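Local coordinates for protein endo-pectate lyase (Erwinia chrysanthemi, PDB 3B4N) that probably cleaves polygalacturonate and methylated pectins by calcium-dependent elimination, cutting within the chain to leave unsaturated oligogalacturonides, at residues E194-G208 with K224-K238. Sequence-based numbering, arbitrary orientation.
Sequences EDAATNNGKTMTIVG and KVLQHNSKNSTTVVK. With ZN (zinc ion), chain D.
Asn199 and Thr235 pass each other inside a right-handed parallel beta-helix, where two successive coils turn the same corner. With CG opposite the backbone N (chi1 -171°), the Asn199 amide turns inward and ND2 donates in its own plane to Thr235 OG1 (3.1 Å). ND2 also lies over one face of the His228 ring, toward its rim, while CB makes a CH-pi contact with the same ring, 4.1 Å from the centroid. The amide oxygen, OD1, accepts from Gly201 N in an Asx turn, so both ends of the amide are held and its flip is fixed. His228 NE2 is tied to Ser233 OG, and Ser230 OG donates to Gly201 O at 2.7 Å, binding the two turns together. In the turns, the nearly coplanar amides of Asn200 and Asn229 lie side by side, joined from ND2 to OD1 (3.0 Å).

At the other end Lys224 NZ reaches the anti lone pair of Asp195 OD1 (3.0 Å) in a salt bridge. The same oxygen binds zinc at 1.9 Å, so the ammonium probably offsets part of the carboxylate charge; Asp173 and two waters are further ligands, and one of these waters is hydrogen-bonded to Thr198 OG1. At the corner of the second coil, Leu226 turns CD2 into the interior against Ala197 CB, Ile206 CG1 (4.0 Å) and Met204 CE. On the outer face Thr205 CG2 rests on Lys238 CE (3.7 Å), beside Val236.

Parallel backbone pairing joins 197-199 to 226-228 and, with the register shifted by two, 203-207 to 233-238. Strands 175-179 and 181-189 flank the first coil, whereas 246-253 and 264-268 continue the stack beyond the second; there Trp251 donates to His228 ND1.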
ATOM      1  N   GLU A 194      -4.658   6.116 -11.649  1.00 11.56           N
ATOM      2  CA  GLU A 194      -3.712   7.240 -11.648  1.00 12.09           C
ATOM      3  C   GLU A 194      -2.625   7.013 -10.600  1.00 10.95           C
ATOM      4  O   GLU A 194      -1.431   7.193 -10.853  1.00 12.60           O
ATOM      5  CB  GLU A 194      -4.437   8.554 -11.357  1.00 14.73           C
ATOM      6  CG  GLU A 194      -5.361   9.030 -12.468  1.00 20.24           C
ATOM      7  CD  GLU A 194      -4.633   9.287 -13.781  1.00 23.09           C
ATOM      8  OE1 GLU A 194      -3.466   9.737 -13.748  1.00 25.23           O
ATOM      9  OE2 GLU A 194      -5.234   9.056 -14.851  1.00 26.30           O
ATOM     10  N   ASP A 195      -3.066   6.631  -9.410  1.00 10.82           N
ATOM     11  CA  ASP A 195      -2.188   6.331  -8.287  1.00  9.14           C
ATOM     12  C   ASP A 195      -3.085   5.693  -7.243  1.00  9.25           C
ATOM     13  O   ASP A 195      -4.300   5.671  -7.412  1.00 10.98           O
ATOM     14  CB  ASP A 195      -1.501   7.603  -7.748  1.00 11.28           C
ATOM     15  CG  ASP A 195      -2.417   8.814  -7.729  1.00 11.41           C
ATOM     16  OD1 ASP A 195      -2.247   9.708  -8.581  1.00 12.50           O
ATOM     17  OD2 ASP A 195      -3.303   8.874  -6.865  1.00 15.07           O
ATOM     18  N   ALA A 196      -2.501   5.169  -6.171  1.00  8.50           N
ATOM     19  CA  ALA A 196      -3.282   4.495  -5.128  1.00  9.03           C
ATOM     20  C   ALA A 196      -3.857   5.422  -4.055  1.00  8.11           C
ATOM     21  O   ALA A 196      -5.045   5.327  -3.710  1.00  8.05           O
ATOM     22  CB  ALA A 196      -2.421   3.410  -4.465  1.00  8.32           C
ATOM     23  N   ALA A 197      -3.014   6.294  -3.510  1.00  8.41           N
ATOM     24  CA  ALA A 197      -3.427   7.231  -2.469  1.00  8.51           C
ATOM     25  C   ALA A 197      -2.637   8.514  -2.626  1.00  9.16           C
ATOM     26  O   ALA A 197      -1.495   8.502  -3.095  1.00  8.92           O
ATOM     27  CB  ALA A 197      -3.186   6.629  -1.090  1.00  9.81           C
ATOM     28  N   THR A 198      -3.248   9.617  -2.209  1.00  8.18           N
ATOM     29  CA  THR A 198      -2.661  10.946  -2.332  1.00  8.31           C
ATOM     30  C   THR A 198      -2.669  11.671  -0.999  1.00  8.50           C
ATOM     31  O   THR A 198      -3.713  11.807  -0.362  1.00  9.12           O
ATOM     32  CB  THR A 198      -3.457  11.794  -3.355  1.00  8.25           C
ATOM     33  OG1 THR A 198      -3.521  11.097  -4.604  1.00 10.47           O
ATOM     34  CG2 THR A 198      -2.818  13.160  -3.553  1.00  9.78           C
ATOM     35  N   ASN A 199      -1.500  12.134  -0.577  1.00  8.26           N
ATOM     36  CA  ASN A 199      -1.385  12.858   0.667  1.00  7.97           C
ATOM     37  C   ASN A 199      -1.479  14.362   0.428  1.00  8.71           C
ATOM     38  O   ASN A 199      -0.530  15.002  -0.034  1.00  9.63           O
ATOM     39  CB  ASN A 199      -0.058  12.517   1.368  1.00  7.78           C
ATOM     40  CG  ASN A 199       0.007  13.071   2.782  1.00  8.97           C
ATOM     41  OD1 ASN A 199      -0.873  13.830   3.195  1.00 10.59           O
ATOM     42  ND2 ASN A 199       1.042  12.694   3.529  1.00 10.05           N
ATOM     43  N   ASN A 200      -2.660  14.901   0.713  1.00  9.17           N
ATOM     44  CA  ASN A 200      -2.933  16.336   0.625  1.00 10.31           C
ATOM     45  C   ASN A 200      -3.245  16.787   2.058  1.00 10.81           C
ATOM     46  O   ASN A 200      -3.831  17.851   2.263  1.00 12.79           O
ATOM     47  CB  ASN A 200      -4.177  16.623  -0.232  1.00  9.50           C
ATOM     48  CG  ASN A 200      -3.968  16.363  -1.712  1.00 10.10           C
ATOM     49  OD1 ASN A 200      -4.880  15.910  -2.398  1.00 13.57           O
ATOM     50  ND2 ASN A 200      -2.788  16.680  -2.219  1.00  9.83           N
ATOM     51  N   GLY A 201      -2.852  15.972   3.041  1.00  9.88           N
ATOM     52  CA  GLY A 201      -3.121  16.273   4.440  1.00 10.93           C
ATOM     53  C   GLY A 201      -1.888  16.417   5.310  1.00 10.18           C
ATOM     54  O   GLY A 201      -0.849  16.852   4.837  1.00 11.24           O
ATOM     55  N   LYS A 202      -1.999  16.053   6.589  1.00 11.50           N
ATOM     56  CA  LYS A 202      -0.878  16.173   7.517  1.00 11.54           C
ATOM     57  C   LYS A 202      -0.057  14.891   7.596  1.00 11.08           C
ATOM     58  O   LYS A 202       1.161  14.926   7.398  1.00 13.03           O
ATOM     59  CB  LYS A 202      -1.391  16.563   8.911  1.00 12.10           C
ATOM     60  CG  LYS A 202      -0.308  16.980   9.894  1.00 14.13           C
ATOM     61  CD  LYS A 202       0.398  18.260   9.469  1.00 17.10           C
ATOM     62  CE  LYS A 202       1.364  18.726  10.545  1.00 16.85           C
ATOM     63  NZ  LYS A 202       2.308  19.777  10.050  1.00 17.15           N
ATOM     64  N   THR A 203      -0.705  13.777   7.923  1.00 10.49           N
ATOM     65  CA  THR A 203      -0.024  12.484   7.965  1.00 10.42           C
ATOM     66  C   THR A 203      -0.939  11.445   7.345  1.00 10.78           C
ATOM     67  O   THR A 203      -2.078  11.278   7.781  1.00 13.04           O
ATOM     68  CB  THR A 203       0.311  12.005   9.397  1.00 11.57           C
ATOM     69  OG1 THR A 203       1.127  12.974  10.058  1.00 13.31           O
ATOM     70  CG2 THR A 203       1.108  10.704   9.334  1.00 12.64           C
ATOM     71  N   MET A 204      -0.449  10.765   6.313  1.00  8.83           N
ATOM     72  CA  MET A 204      -1.212   9.708   5.652  1.00  8.91           C
ATOM     73  C   MET A 204      -0.466   8.396   5.919  1.00  7.92           C
ATOM     74  O   MET A 204       0.688   8.234   5.525  1.00  8.90           O
ATOM     75  CB  MET A 204      -1.329   9.986   4.147  1.00  8.64           C
ATOM     76  CG  MET A 204      -2.018   8.852   3.382  1.00  8.81           C
ATOM     77  SD  MET A 204      -2.271   9.223   1.634  1.00 10.05           S
ATOM     78  CE  MET A 204      -0.667   8.762   0.993  1.00 12.01           C
ATOM     79  N   THR A 205      -1.128   7.473   6.605  1.00  8.05           N
ATOM     80  CA  THR A 205      -0.518   6.199   6.965  1.00  8.46           C
ATOM     81  C   THR A 205      -1.151   5.028   6.233  1.00  8.53           C
ATOM     82  O   THR A 205      -2.373   4.871   6.260  1.00 10.33           O
ATOM     83  CB  THR A 205      -0.657   5.953   8.484  1.00  9.93           C
ATOM     84  OG1 THR A 205      -0.057   7.041   9.193  1.00 11.69           O
ATOM     85  CG2 THR A 205       0.022   4.649   8.894  1.00 10.86           C
ATOM     86  N   ILE A 206      -0.319   4.226   5.566  1.00  7.76           N
ATOM     87  CA  ILE A 206      -0.769   3.032   4.855  1.00  7.72           C
ATOM     88  C   ILE A 206      -0.399   1.877   5.786  1.00  7.77           C
ATOM     89  O   ILE A 206       0.779   1.698   6.110  1.00  8.70           O
ATOM     90  CB  ILE A 206      -0.018   2.841   3.518  1.00  7.00           C
ATOM     91  CG1 ILE A 206      -0.075   4.116   2.660  1.00  9.41           C
ATOM     92  CG2 ILE A 206      -0.604   1.648   2.772  1.00  9.73           C
ATOM     93  CD1 ILE A 206      -1.477   4.634   2.352  1.00 10.82           C
ATOM     94  N   VAL A 207      -1.399   1.115   6.223  1.00  7.41           N
ATOM     95  CA  VAL A 207      -1.196  -0.016   7.141  1.00  7.51           C
ATOM     96  C   VAL A 207      -1.577  -1.292   6.408  1.00  7.25           C
ATOM     97  O   VAL A 207      -2.760  -1.615   6.259  1.00  7.65           O
ATOM     98  CB  VAL A 207      -2.065   0.128   8.421  1.00 10.68           C
ATOM     99  CG1 VAL A 207      -1.746  -1.005   9.399  1.00  9.78           C
ATOM    100  CG2 VAL A 207      -1.793   1.468   9.092  1.00 10.78           C
ATOM    101  N   GLY A 208      -0.564  -2.027   5.959  1.00  7.82           N
ATOM    102  CA  GLY A 208      -0.836  -3.225   5.195  1.00  7.93           C
ATOM    103  C   GLY A 208      -1.418  -2.845   3.843  1.00  6.82           C
ATOM    104  O   GLY A 208      -1.159  -1.756   3.317  1.00  8.39           O
ATOM    105  N   LYS A 224       3.549   6.311 -10.057  1.00 11.66           N
ATOM    106  CA  LYS A 224       3.615   6.235  -8.604  1.00 10.55           C
ATOM    107  C   LYS A 224       2.423   5.578  -7.926  1.00 10.07           C
ATOM    108  O   LYS A 224       1.305   5.584  -8.437  1.00 11.13           O
ATOM    109  CB  LYS A 224       3.836   7.634  -8.007  1.00 13.46           C
ATOM    110  CG  LYS A 224       2.601   8.520  -7.919  1.00 14.51           C
ATOM    111  CD  LYS A 224       2.012   8.858  -9.282  1.00 15.97           C
ATOM    112  CE  LYS A 224       0.920   9.913  -9.137  1.00 18.09           C
ATOM    113  NZ  LYS A 224       0.118  10.079 -10.384  1.00 19.44           N
ATOM    114  N   VAL A 225       2.691   4.995  -6.763  1.00  8.02           N
ATOM    115  CA  VAL A 225       1.659   4.370  -5.950  1.00  8.21           C
ATOM    116  C   VAL A 225       1.119   5.451  -5.012  1.00  7.90           C
ATOM    117  O   VAL A 225      -0.097   5.701  -4.966  1.00  7.68           O
ATOM    118  CB  VAL A 225       2.239   3.205  -5.121  1.00  7.05           C
ATOM    119  CG1 VAL A 225       1.186   2.648  -4.185  1.00  9.45           C
ATOM    120  CG2 VAL A 225       2.721   2.103  -6.068  1.00  9.30           C
ATOM    121  N   LEU A 226       2.029   6.105  -4.295  1.00  9.13           N
ATOM    122  CA  LEU A 226       1.664   7.157  -3.353  1.00  8.03           C
ATOM    123  C   LEU A 226       2.135   8.527  -3.841  1.00  7.41           C
ATOM    124  O   LEU A 226       3.331   8.748  -4.075  1.00  9.79           O
ATOM    125  CB  LEU A 226       2.265   6.845  -1.968  1.00  7.98           C
ATOM    126  CG  LEU A 226       1.949   5.444  -1.421  1.00  7.99           C
ATOM    127  CD1 LEU A 226       2.740   5.179  -0.136  1.00  7.38           C
ATOM    128  CD2 LEU A 226       0.460   5.308  -1.168  1.00  8.05           C
ATOM    129  N   GLN A 227       1.178   9.438  -4.018  1.00  9.41           N
ATOM    130  CA  GLN A 227       1.467  10.802  -4.456  1.00  8.38           C
ATOM    131  C   GLN A 227       1.399  11.689  -3.215  1.00  9.12           C
ATOM    132  O   GLN A 227       0.506  11.531  -2.389  1.00 11.84           O
ATOM    133  CB  GLN A 227       0.427  11.245  -5.489  1.00 11.44           C
ATOM    134  CG  GLN A 227       0.581  12.680  -5.992  1.00 12.32           C
ATOM    135  CD  GLN A 227       1.882  12.919  -6.737  1.00 14.96           C
ATOM    136  OE1 GLN A 227       2.493  11.994  -7.273  1.00 16.42           O
ATOM    137  NE2 GLN A 227       2.302  14.179  -6.787  1.00 17.81           N
ATOM    138  N   HIS A 228       2.334  12.616  -3.085  1.00  9.24           N
ATOM    139  CA  HIS A 228       2.387  13.463  -1.895  1.00  7.97           C
ATOM    140  C   HIS A 228       2.513  14.922  -2.323  1.00  9.07           C
ATOM    141  O   HIS A 228       3.546  15.337  -2.873  1.00  9.37           O
ATOM    142  CB  HIS A 228       3.585  12.985  -1.060  1.00  8.77           C
ATOM    143  CG  HIS A 228       3.646  13.535   0.328  1.00  7.61           C
ATOM    144  ND1 HIS A 228       4.293  12.863   1.345  1.00  8.27           N
ATOM    145  CD2 HIS A 228       3.243  14.717   0.853  1.00  9.53           C
ATOM    146  CE1 HIS A 228       4.288  13.613   2.435  1.00  8.95           C
ATOM    147  NE2 HIS A 228       3.657  14.741   2.163  1.00 10.92           N
ATOM    148  N   ASN A 229       1.444  15.681  -2.072  1.00  9.65           N
ATOM    149  CA  ASN A 229       1.349  17.091  -2.467  1.00  9.46           C
ATOM    150  C   ASN A 229       1.424  18.116  -1.346  1.00 10.02           C
ATOM    151  O   ASN A 229       1.916  19.226  -1.555  1.00 10.56           O
ATOM    152  CB  ASN A 229       0.029  17.340  -3.203  1.00 11.04           C
ATOM    153  CG  ASN A 229      -0.156  16.452  -4.412  1.00 11.97           C
ATOM    154  OD1 ASN A 229      -1.265  15.985  -4.681  1.00 14.41           O
ATOM    155  ND2 ASN A 229       0.914  16.223  -5.156  1.00  9.61           N
ATOM    156  N   SER A 230       0.887  17.789  -0.176  1.00 10.25           N
ATOM    157  CA  SER A 230       0.934  18.761   0.908  1.00 10.41           C
ATOM    158  C   SER A 230       2.368  18.938   1.401  1.00 10.38           C
ATOM    159  O   SER A 230       3.258  18.162   1.043  1.00 10.39           O
ATOM    160  CB  SER A 230       0.036  18.312   2.061  1.00 12.09           C
ATOM    161  OG  SER A 230       0.428  17.034   2.514  1.00 12.42           O
ATOM    162  N   LYS A 231       2.587  19.969   2.214  1.00 11.73           N
ATOM    163  CA  LYS A 231       3.906  20.263   2.777  1.00 12.53           C
ATOM    164  C   LYS A 231       3.861  20.147   4.303  1.00 10.88           C
ATOM    165  O   LYS A 231       2.785  20.183   4.901  1.00 11.78           O
ATOM    166  CB  LYS A 231       4.357  21.678   2.389  1.00 13.54           C
ATOM    167  CG  LYS A 231       4.281  21.965   0.896  1.00 16.25           C
ATOM    168  CD  LYS A 231       4.501  23.440   0.601  1.00 21.03           C
ATOM    169  CE  LYS A 231       4.184  23.755  -0.849  1.00 23.51           C
ATOM    170  NZ  LYS A 231       4.081  25.227  -1.077  1.00 26.37           N
ATOM    171  N   ASN A 232       5.033  20.015   4.921  1.00 11.32           N
ATOM    172  CA  ASN A 232       5.149  19.870   6.375  1.00 12.86           C
ATOM    173  C   ASN A 232       4.285  18.666   6.734  1.00 12.73           C
ATOM    174  O   ASN A 232       3.561  18.670   7.733  1.00 13.57           O
ATOM    175  CB  ASN A 232       4.606  21.128   7.073  1.00 14.68           C
ATOM    176  CG  ASN A 232       5.200  22.409   6.513  1.00 16.64           C
ATOM    177  OD1 ASN A 232       6.391  22.654   6.638  1.00 21.30           O
ATOM    178  ND2 ASN A 232       4.367  23.223   5.883  1.00 19.66           N
ATOM    179  N   SER A 233       4.384  17.628   5.907  1.00 10.90           N
ATOM    180  CA  SER A 233       3.557  16.443   6.062  1.00 10.51           C
ATOM    181  C   SER A 233       4.320  15.156   5.808  1.00  9.98           C
ATOM    182  O   SER A 233       5.364  15.154   5.154  1.00  9.94           O
ATOM    183  CB  SER A 233       2.386  16.537   5.097  1.00 10.75           C
ATOM    184  OG  SER A 233       2.864  16.814   3.795  1.00  9.80           O
ATOM    185  N   THR A 234       3.745  14.054   6.271  1.00  9.50           N
ATOM    186  CA  THR A 234       4.393  12.757   6.185  1.00  9.43           C
ATOM    187  C   THR A 234       3.511  11.645   5.656  1.00  8.54           C
ATOM    188  O   THR A 234       2.325  11.589   5.974  1.00  8.60           O
ATOM    189  CB  THR A 234       4.833  12.310   7.600  1.00  8.97           C
ATOM    190  OG1 THR A 234       5.539  13.387   8.233  1.00 11.23           O
ATOM    191  CG2 THR A 234       5.725  11.071   7.548  1.00 11.30           C
ATOM    192  N   THR A 235       4.101  10.771   4.842  1.00  8.13           N
ATOM    193  CA  THR A 235       3.418   9.576   4.364  1.00  7.94           C
ATOM    194  C   THR A 235       4.159   8.435   5.066  1.00  7.64           C
ATOM    195  O   THR A 235       5.390   8.350   5.002  1.00  8.64           O
ATOM    196  CB  THR A 235       3.508   9.408   2.843  1.00  7.73           C
ATOM    197  OG1 THR A 235       2.777  10.471   2.215  1.00  8.21           O
ATOM    198  CG2 THR A 235       2.893   8.068   2.417  1.00  7.87           C
ATOM    199  N   VAL A 236       3.402   7.588   5.761  1.00  9.12           N
ATOM    200  CA  VAL A 236       3.950   6.466   6.521  1.00  8.61           C
ATOM    201  C   VAL A 236       3.493   5.154   5.889  1.00  8.63           C
ATOM    202  O   VAL A 236       2.325   5.012   5.539  1.00  8.82           O
ATOM    203  CB  VAL A 236       3.456   6.527   7.988  1.00  9.87           C
ATOM    204  CG1 VAL A 236       4.054   5.380   8.808  1.00  8.77           C
ATOM    205  CG2 VAL A 236       3.826   7.872   8.601  1.00 10.66           C
ATOM    206  N   VAL A 237       4.421   4.208   5.738  1.00  7.63           N
ATOM    207  CA  VAL A 237       4.112   2.907   5.151  1.00  8.37           C
ATOM    208  C   VAL A 237       4.586   1.806   6.089  1.00  7.54           C
ATOM    209  O   VAL A 237       5.787   1.674   6.348  1.00  8.12           O
ATOM    210  CB  VAL A 237       4.806   2.731   3.781  1.00  8.28           C
ATOM    211  CG1 VAL A 237       4.464   1.351   3.195  1.00 10.43           C
ATOM    212  CG2 VAL A 237       4.374   3.847   2.825  1.00  9.35           C
ATOM    213  N   LYS A 238       3.640   1.024   6.599  1.00  7.44           N
ATOM    214  CA  LYS A 238       3.956  -0.060   7.520  1.00  7.96           C
ATOM    215  C   LYS A 238       3.003  -1.235   7.344  1.00  9.29           C
ATOM    216  O   LYS A 238       2.195  -1.250   6.422  1.00  8.75           O
ATOM    217  CB  LYS A 238       3.923   0.451   8.966  1.00 10.25           C
ATOM    218  CG  LYS A 238       2.595   1.014   9.440  1.00 11.38           C
ATOM    219  CD  LYS A 238       2.798   1.653  10.805  1.00 16.00           C
ATOM    220  CE  LYS A 238       1.566   2.336  11.328  1.00 16.86           C
ATOM    221  NZ  LYS A 238       1.819   2.749  12.749  1.00 19.22           N
TER
HETATM  222 ZN    ZN D 711      -3.665  10.998  -8.365  1.00 11.63          ZN
HETATM  223  O   HOH W   1      -3.395  12.209  -7.005  1.00 16.24           O
HETATM  224  O   HOH W   2      -0.100  19.721   5.599  1.00 28.33           O
HETATM  225  O   HOH W   3      -3.448  12.185  -9.904  1.00 15.34           O